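PDB 6DLH: alpha-1,4-endofucoidanase from Mariniflexile fucanivorans, which hydrolyses alpha-1,4-linked fucoidan internally as a retaining family 107 glycoside hydrolase, and carries several calcium-binding Ig-like modules after its catalytic domain. Local coordinates for residues D670-L683 with D703-D715. Residues are numbered along the deposited sequence; the frame is centred on the assembly and turned at random.
With CA (calcium ion), chain F.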
ATOM      1  N   ASP A 670       3.248  32.978  21.243  1.00 60.53           N
ATOM      2  CA  ASP A 670       2.634  34.276  21.016  1.00 61.00           C
ATOM      3  C   ASP A 670       2.752  34.619  19.536  1.00 60.78           C
ATOM      4  O   ASP A 670       3.695  34.189  18.875  1.00 64.83           O
ATOM      5  CB  ASP A 670       3.306  35.377  21.845  1.00 60.35           C
ATOM      6  CG  ASP A 670       3.323  35.111  23.343  1.00 59.00           C
ATOM      7  OD1 ASP A 670       2.281  34.666  23.870  1.00 59.33           O
ATOM      8  OD2 ASP A 670       4.384  35.345  23.970  1.00 51.99           O
ATOM      9  N   ALA A 671       1.783  35.391  19.030  1.00 59.54           N
ATOM     10  CA  ALA A 671       1.901  36.027  17.727  1.00 60.41           C
ATOM     11  C   ALA A 671       3.142  36.921  17.719  1.00 56.85           C
ATOM     12  O   ALA A 671       3.399  37.634  18.688  1.00 57.15           O
ATOM     13  CB  ALA A 671       0.637  36.803  17.426  1.00 60.04           C
ATOM     14  N   LEU A 672       3.932  36.849  16.639  1.00 55.02           N
ATOM     15  CA  LEU A 672       5.173  37.602  16.542  1.00 53.17           C
ATOM     16  C   LEU A 672       5.040  38.680  15.469  1.00 55.60           C
ATOM     17  O   LEU A 672       4.244  38.547  14.536  1.00 55.88           O
ATOM     18  CB  LEU A 672       6.337  36.665  16.202  1.00 54.60           C
ATOM     19  CG  LEU A 672       6.792  35.677  17.279  1.00 60.09           C
ATOM     20  CD1 LEU A 672       6.443  36.156  18.683  1.00 58.63           C
ATOM     21  CD2 LEU A 672       6.221  34.291  17.027  1.00 64.06           C
ATOM     22  N   THR A 673       5.842  39.740  15.623  1.00 52.89           N
ATOM     23  CA  THR A 673       6.005  40.776  14.616  1.00 51.66           C
ATOM     24  C   THR A 673       7.497  40.931  14.328  1.00 47.94           C
ATOM     25  O   THR A 673       8.307  40.908  15.248  1.00 47.28           O
ATOM     26  CB  THR A 673       5.356  42.096  15.062  1.00 52.54           C
ATOM     27  OG1 THR A 673       3.997  41.860  15.435  1.00 53.77           O
ATOM     28  CG2 THR A 673       5.405  43.178  14.004  1.00 52.27           C
ATOM     29  N   ILE A 674       7.847  41.033  13.042  1.00 48.85           N
ATOM     30  CA  ILE A 674       9.198  41.377  12.626  1.00 48.39           C
ATOM     31  C   ILE A 674       9.151  42.744  11.943  1.00 49.22           C
ATOM     32  O   ILE A 674       8.431  42.951  10.966  1.00 46.39           O
ATOM     33  CB  ILE A 674       9.842  40.277  11.749  1.00 49.16           C
ATOM     34  CG1 ILE A 674       9.796  38.907  12.433  1.00 48.72           C
ATOM     35  CG2 ILE A 674      11.265  40.655  11.355  1.00 48.13           C
ATOM     36  CD1 ILE A 674      10.495  37.804  11.673  1.00 50.33           C
ATOM     37  N   THR A 675       9.897  43.689  12.521  1.00 49.85           N
ATOM     38  CA  THR A 675      10.076  45.015  11.953  1.00 50.47           C
ATOM     39  C   THR A 675      11.555  45.196  11.619  1.00 46.09           C
ATOM     40  O   THR A 675      12.422  44.629  12.278  1.00 45.78           O
ATOM     41  CB  THR A 675       9.551  46.096  12.908  1.00 51.72           C
ATOM     42  OG1 THR A 675      10.285  45.939  14.121  1.00 58.48           O
ATOM     43  CG2 THR A 675       8.071  45.970  13.198  1.00 49.81           C
ATOM     44  N   LYS A 676      11.824  45.952  10.554  1.00 43.86           N
ATOM     45  CA  LYS A 676      13.188  46.271  10.175  1.00 45.60           C
ATOM     46  C   LYS A 676      13.639  47.446  11.033  1.00 47.58           C
ATOM     47  O   LYS A 676      12.836  48.333  11.328  1.00 45.41           O
ATOM     48  CB  LYS A 676      13.253  46.636   8.692  1.00 44.78           C
ATOM     49  CG  LYS A 676      14.653  46.768   8.109  1.00 44.12           C
ATOM     50  CD  LYS A 676      14.625  47.425   6.746  1.00 43.32           C
ATOM     51  CE  LYS A 676      15.958  47.394   6.032  1.00 42.34           C
ATOM     52  NZ  LYS A 676      15.849  48.035   4.701  1.00 43.86           N
ATOM     53  N   THR A 677      14.923  47.430  11.419  1.00 48.85           N
ATOM     54  CA  THR A 677      15.481  48.455  12.287  1.00 48.31           C
ATOM     55  C   THR A 677      16.709  49.121  11.658  1.00 49.77           C
ATOM     56  O   THR A 677      17.031  50.247  12.033  1.00 52.59           O
ATOM     57  CB  THR A 677      15.686  47.946  13.722  1.00 47.80           C
ATOM     58  OG1 THR A 677      16.554  46.814  13.659  1.00 45.87           O
ATOM     59  CG2 THR A 677      14.390  47.609  14.435  1.00 45.82           C
ATOM     60  N   SER A 678      17.385  48.451  10.710  1.00 45.43           N
ATOM     61  CA  SER A 678      18.470  49.097   9.979  1.00 46.25           C
ATOM     62  C   SER A 678      18.922  48.268   8.777  1.00 48.81           C
ATOM     63  O   SER A 678      18.537  47.106   8.643  1.00 52.84           O
ATOM     64  CB  SER A 678      19.635  49.433  10.879  1.00 45.59           C
ATOM     65  OG  SER A 678      20.429  48.286  11.132  1.00 50.85           O
ATOM     66  N   GLY A 679      19.740  48.899   7.917  1.00 49.81           N
ATOM     67  CA  GLY A 679      20.410  48.280   6.781  1.00 44.90           C
ATOM     68  C   GLY A 679      19.885  48.811   5.446  1.00 45.19           C
ATOM     69  O   GLY A 679      18.830  49.443   5.411  1.00 42.41           O
ATOM     70  N   PRO A 680      20.579  48.540   4.311  1.00 43.81           N
ATOM     71  CA  PRO A 680      20.178  49.038   2.988  1.00 45.93           C
ATOM     72  C   PRO A 680      18.688  48.978   2.642  1.00 50.44           C
ATOM     73  O   PRO A 680      17.975  48.064   3.062  1.00 49.75           O
ATOM     74  CB  PRO A 680      20.967  48.131   2.034  1.00 41.84           C
ATOM     75  CG  PRO A 680      22.244  47.851   2.799  1.00 42.07           C
ATOM     76  CD  PRO A 680      21.812  47.735   4.247  1.00 42.57           C
ATOM     77  N   ASP A 681      18.253  49.951   1.827  1.00 53.11           N
ATOM     78  CA  ASP A 681      16.852  50.275   1.599  1.00 55.46           C
ATOM     79  C   ASP A 681      16.171  49.254   0.689  1.00 54.48           C
ATOM     80  O   ASP A 681      14.943  49.167   0.684  1.00 52.74           O
ATOM     81  CB  ASP A 681      16.694  51.661   0.967  1.00 57.73           C
ATOM     82  CG  ASP A 681      16.640  52.801   1.969  1.00 60.99           C
ATOM     83  OD1 ASP A 681      16.504  52.518   3.181  1.00 60.89           O
ATOM     84  OD2 ASP A 681      16.726  53.966   1.525  1.00 60.56           O
ATOM     85  N   TRP A 682      16.963  48.502  -0.087  1.00 48.50           N
ATOM     86  CA  TRP A 682      16.391  47.657  -1.124  1.00 51.32           C
ATOM     87  C   TRP A 682      15.579  46.491  -0.556  1.00 50.23           C
ATOM     88  O   TRP A 682      14.633  46.049  -1.205  1.00 49.02           O
ATOM     89  CB  TRP A 682      17.441  47.207  -2.149  1.00 50.16           C
ATOM     90  CG  TRP A 682      18.521  46.316  -1.621  1.00 54.49           C
ATOM     91  CD1 TRP A 682      19.752  46.697  -1.175  1.00 56.23           C
ATOM     92  CD2 TRP A 682      18.490  44.880  -1.529  1.00 56.78           C
ATOM     93  NE1 TRP A 682      20.482  45.603  -0.797  1.00 57.51           N
ATOM     94  CE2 TRP A 682      19.737  44.473  -1.005  1.00 57.44           C
ATOM     95  CE3 TRP A 682      17.535  43.901  -1.834  1.00 54.12           C
ATOM     96  CZ2 TRP A 682      20.048  43.133  -0.774  1.00 59.61           C
ATOM     97  CZ3 TRP A 682      17.844  42.577  -1.608  1.00 56.77           C
ATOM     98  CH2 TRP A 682      19.083  42.200  -1.085  1.00 59.30           C
ATOM     99  N   LEU A 683      15.938  46.009   0.646  1.00 46.70           N
ATOM    100  CA  LEU A 683      15.312  44.829   1.227  1.00 44.99           C
ATOM    101  C   LEU A 683      14.275  45.240   2.275  1.00 46.75           C
ATOM    102  O   LEU A 683      14.600  45.913   3.252  1.00 46.33           O
ATOM    103  CB  LEU A 683      16.404  43.930   1.823  1.00 45.56           C
ATOM    104  CG  LEU A 683      15.935  42.648   2.520  1.00 47.61           C
ATOM    105  CD1 LEU A 683      15.924  41.463   1.562  1.00 45.61           C
ATOM    106  CD2 LEU A 683      16.819  42.332   3.714  1.00 45.78           C
ATOM    107  N   ASP A 703      25.242  47.554  -4.866  1.00 50.44           N
ATOM    108  CA  ASP A 703      24.976  46.931  -3.579  1.00 49.61           C
ATOM    109  C   ASP A 703      25.854  45.689  -3.381  1.00 47.32           C
ATOM    110  O   ASP A 703      25.633  44.921  -2.444  1.00 47.25           O
ATOM    111  CB  ASP A 703      23.487  46.598  -3.419  1.00 53.18           C
ATOM    112  CG  ASP A 703      22.541  47.789  -3.457  1.00 58.22           C
ATOM    113  OD1 ASP A 703      22.884  48.844  -2.874  1.00 60.58           O
ATOM    114  OD2 ASP A 703      21.455  47.652  -4.067  1.00 58.12           O
ATOM    115  N   ALA A 704      26.868  45.513  -4.243  1.00 43.33           N
ATOM    116  CA  ALA A 704      27.703  44.317  -4.273  1.00 40.56           C
ATOM    117  C   ALA A 704      28.436  44.110  -2.945  1.00 42.29           C
ATOM    118  O   ALA A 704      29.015  45.045  -2.393  1.00 45.58           O
ATOM    119  CB  ALA A 704      28.664  44.387  -5.439  1.00 35.30           C
ATOM    120  N   GLY A 705      28.410  42.865  -2.442  1.00 43.46           N
ATOM    121  CA  GLY A 705      29.088  42.489  -1.210  1.00 39.53           C
ATOM    122  C   GLY A 705      28.107  42.305  -0.054  1.00 41.44           C
ATOM    123  O   GLY A 705      26.897  42.270  -0.273  1.00 40.27           O
ATOM    124  N   GLU A 706      28.652  42.230   1.170  1.00 37.01           N
ATOM    125  CA  GLU A 706      27.919  41.821   2.356  1.00 40.69           C
ATOM    126  C   GLU A 706      27.020  42.957   2.846  1.00 40.88           C
ATOM    127  O   GLU A 706      27.502  43.973   3.335  1.00 45.43           O
ATOM    128  CB  GLU A 706      28.893  41.339   3.440  1.00 41.74           C
ATOM    129  CG  GLU A 706      29.776  40.163   3.016  1.00 42.42           C
ATOM    130  CD  GLU A 706      29.066  38.829   2.822  1.00 42.11           C
ATOM    131  OE1 GLU A 706      27.892  38.721   3.231  1.00 41.11           O
ATOM    132  OE2 GLU A 706      29.686  37.896   2.263  1.00 40.96           O
ATOM    133  N   ASN A 707      25.706  42.759   2.724  1.00 41.31           N
ATOM    134  CA  ASN A 707      24.702  43.737   3.114  1.00 41.31           C
ATOM    135  C   ASN A 707      24.137  43.351   4.476  1.00 43.35           C
ATOM    136  O   ASN A 707      23.483  42.318   4.602  1.00 43.71           O
ATOM    137  CB  ASN A 707      23.560  43.812   2.095  1.00 41.96           C
ATOM    138  CG  ASN A 707      23.933  44.509   0.802  1.00 42.07           C
ATOM    139  OD1 ASN A 707      23.229  45.423   0.374  1.00 44.87           O
ATOM    140  ND2 ASN A 707      25.032  44.100   0.179  1.00 36.52           N
ATOM    141  N   SER A 708      24.381  44.205   5.482  1.00 42.61           N
ATOM    142  CA  SER A 708      24.009  43.892   6.851  1.00 41.49           C
ATOM    143  C   SER A 708      22.698  44.584   7.221  1.00 43.28           C
ATOM    144  O   SER A 708      22.511  45.771   6.953  1.00 47.13           O
ATOM    145  CB  SER A 708      25.133  44.233   7.794  1.00 42.74           C
ATOM    146  OG  SER A 708      24.767  43.955   9.137  1.00 45.22           O
ATOM    147  N   PHE A 709      21.790  43.820   7.835  1.00 41.85           N
ATOM    148  CA  PHE A 709      20.483  44.318   8.235  1.00 44.79           C
ATOM    149  C   PHE A 709      20.204  43.912   9.679  1.00 44.76           C
ATOM    150  O   PHE A 709      20.806  42.972  10.189  1.00 47.54           O
ATOM    151  CB  PHE A 709      19.380  43.740   7.343  1.00 43.69           C
ATOM    152  CG  PHE A 709      19.540  44.002   5.867  1.00 45.05           C
ATOM    153  CD1 PHE A 709      20.350  43.187   5.084  1.00 44.53           C
ATOM    154  CD2 PHE A 709      18.879  45.057   5.257  1.00 43.52           C
ATOM    155  CE1 PHE A 709      20.499  43.429   3.727  1.00 44.11           C
ATOM    156  CE2 PHE A 709      19.031  45.299   3.899  1.00 43.71           C
ATOM    157  CZ  PHE A 709      19.837  44.484   3.137  1.00 43.02           C
ATOM    158  N   THR A 710      19.280  44.624  10.331  1.00 42.13           N
ATOM    159  CA  THR A 710      18.853  44.225  11.662  1.00 43.10           C
ATOM    160  C   THR A 710      17.326  44.178  11.696  1.00 43.53           C
ATOM    161  O   THR A 710      16.658  45.024  11.100  1.00 43.94           O
ATOM    162  CB  THR A 710      19.502  45.090  12.759  1.00 44.28           C
ATOM    163  OG1 THR A 710      18.913  46.393  12.744  1.00 43.25           O
ATOM    164  CG2 THR A 710      21.007  45.206  12.628  1.00 43.17           C
ATOM    165  N   PHE A 711      16.789  43.175  12.397  1.00 42.67           N
ATOM    166  CA  PHE A 711      15.352  42.972  12.458  1.00 42.85           C
ATOM    167  C   PHE A 711      14.934  42.719  13.902  1.00 43.16           C
ATOM    168  O   PHE A 711      15.655  42.085  14.666  1.00 41.42           O
ATOM    169  CB  PHE A 711      14.915  41.843  11.512  1.00 41.97           C
ATOM    170  CG  PHE A 711      14.941  42.200  10.044  1.00 42.86           C
ATOM    171  CD1 PHE A 711      16.084  42.002   9.280  1.00 38.81           C
ATOM    172  CD2 PHE A 711      13.826  42.748   9.422  1.00 43.22           C
ATOM    173  CE1 PHE A 711      16.108  42.333   7.933  1.00 39.58           C
ATOM    174  CE2 PHE A 711      13.853  43.085   8.074  1.00 42.04           C
ATOM    175  CZ  PHE A 711      14.998  42.881   7.332  1.00 39.21           C
ATOM    176  N   ASN A 712      13.752  43.217  14.260  1.00 44.51           N
ATOM    177  CA  ASN A 712      13.295  43.096  15.630  1.00 49.40           C
ATOM    178  C   ASN A 712      12.066  42.193  15.684  1.00 49.30           C
ATOM    179  O   ASN A 712      11.161  42.315  14.862  1.00 48.17           O
ATOM    180  CB  ASN A 712      13.143  44.457  16.321  1.00 47.68           C
ATOM    181  CG  ASN A 712      12.628  44.329  17.739  1.00 51.30           C
ATOM    182  OD1 ASN A 712      13.408  44.314  18.691  1.00 55.61           O
ATOM    183  ND2 ASN A 712      11.318  44.200  17.890  1.00 52.61           N
ATOM    184  N   LEU A 713      12.064  41.315  16.694  1.00 48.45           N
ATOM    185  CA  LEU A 713      11.061  40.287  16.902  1.00 51.65           C
ATOM    186  C   LEU A 713      10.471  40.477  18.301  1.00 52.65           C
ATOM    187  O   LEU A 713      11.178  40.304  19.290  1.00 53.40           O
ATOM    188  CB  LEU A 713      11.819  38.963  16.755  1.00 51.12           C
ATOM    189  CG  LEU A 713      11.034  37.669  16.942  1.00 54.09           C
ATOM    190  CD1 LEU A 713       9.985  37.492  15.851  1.00 53.37           C
ATOM    191  CD2 LEU A 713      11.997  36.492  16.953  1.00 52.34           C
ATOM    192  N   SER A 714       9.174  40.819  18.390  1.00 54.52           N
ATOM    193  CA  SER A 714       8.721  41.593  19.539  1.00 65.75           C
ATOM    194  C   SER A 714       7.642  40.931  20.400  1.00 73.28           C
ATOM    195  O   SER A 714       7.525  41.281  21.573  1.00 75.68           O
ATOM    196  CB  SER A 714       8.317  42.992  19.140  1.00 66.16           C
ATOM    197  OG  SER A 714       7.004  43.009  18.593  1.00 66.91           O
ATOM    198  N   ASP A 715       6.832  40.027  19.832  1.00 76.07           N
ATOM    199  CA  ASP A 715       5.599  39.577  20.475  1.00 80.06           C
ATOM    200  C   ASP A 715       4.816  40.771  21.035  1.00 83.42           C
ATOM    201  O   ASP A 715       4.591  41.751  20.326  1.00 87.44           O
ATOM    202  CB  ASP A 715       5.790  38.354  21.389  1.00 78.64           C
ATOM    203  CG  ASP A 715       6.307  38.592  22.804  1.00 76.94           C
ATOM    204  OD1 ASP A 715       6.204  39.728  23.301  1.00 76.85           O
ATOM    205  OD2 ASP A 715       6.790  37.617  23.418  1.00 71.07           O
TER
HETATM  206 CA    CA F 805       6.554  35.501  24.370  1.00 60.12          CA
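The side chain of Lys676 crosses Phe711 and then Phe709 of the strand 705-713 at a slant. Its CB rests 3.7 Å from CE2 of Phe711, CG continues past CE2 and CZ, and CE reaches the edge of Phe709, 3.8 Å from CD2. With CG anti to the backbone N (chi1 -170°) and the chain beyond it extended, NZ arrives 2.7 Å from Pro680 O and is also bonded to Leu683 O; lysine suits the place because its methylenes pack against the rings while its ammonium is hydrogen-bonded by the turn's carbonyl oxygens. The Phe709 ring is clamped: CD2 of Leu683 sits over the centre of one face, 3.5 Å from the ring centroid, and CD of Pro680 covers the opposite face nearer the rim. A flat aromatic suits this slot, and its edge points at the face of Trp682 in an offset edge-to-face pair with planes 86° apart. Trp682 sends NE1 almost straight (173°) to OD1 of Asn707, which lies in the indole plane, although NE1 approaches from above the amide's carbonyl plane; ND2 of Asn707 is bonded to Asp703 O. With an alanine in place of this tryptophan, Asn707 OD1 would probably lose its donor, and a gap would be likely to open beside the Phe709 edge. Strand 674-678 is an outer strand of the four-stranded mixed sheet in this chain's last probable Ig-like domain, antiparallel to the inner strand 705-713, whose other neighbour is 720-729; a classic bulge sets both Thr677 and Ser678 against Thr710. Small hydroxyl residues fit it: Thr710 OG1 hydrogen-bonds to Thr677 OG1 at 2.6 Å and to Ser678 OG at 2.9 Å. At the far end, OD2 of Asp670 and OD2 of Asp715 bind one calcium ion, with Gly634, Asp666 and Glu668 completing the site.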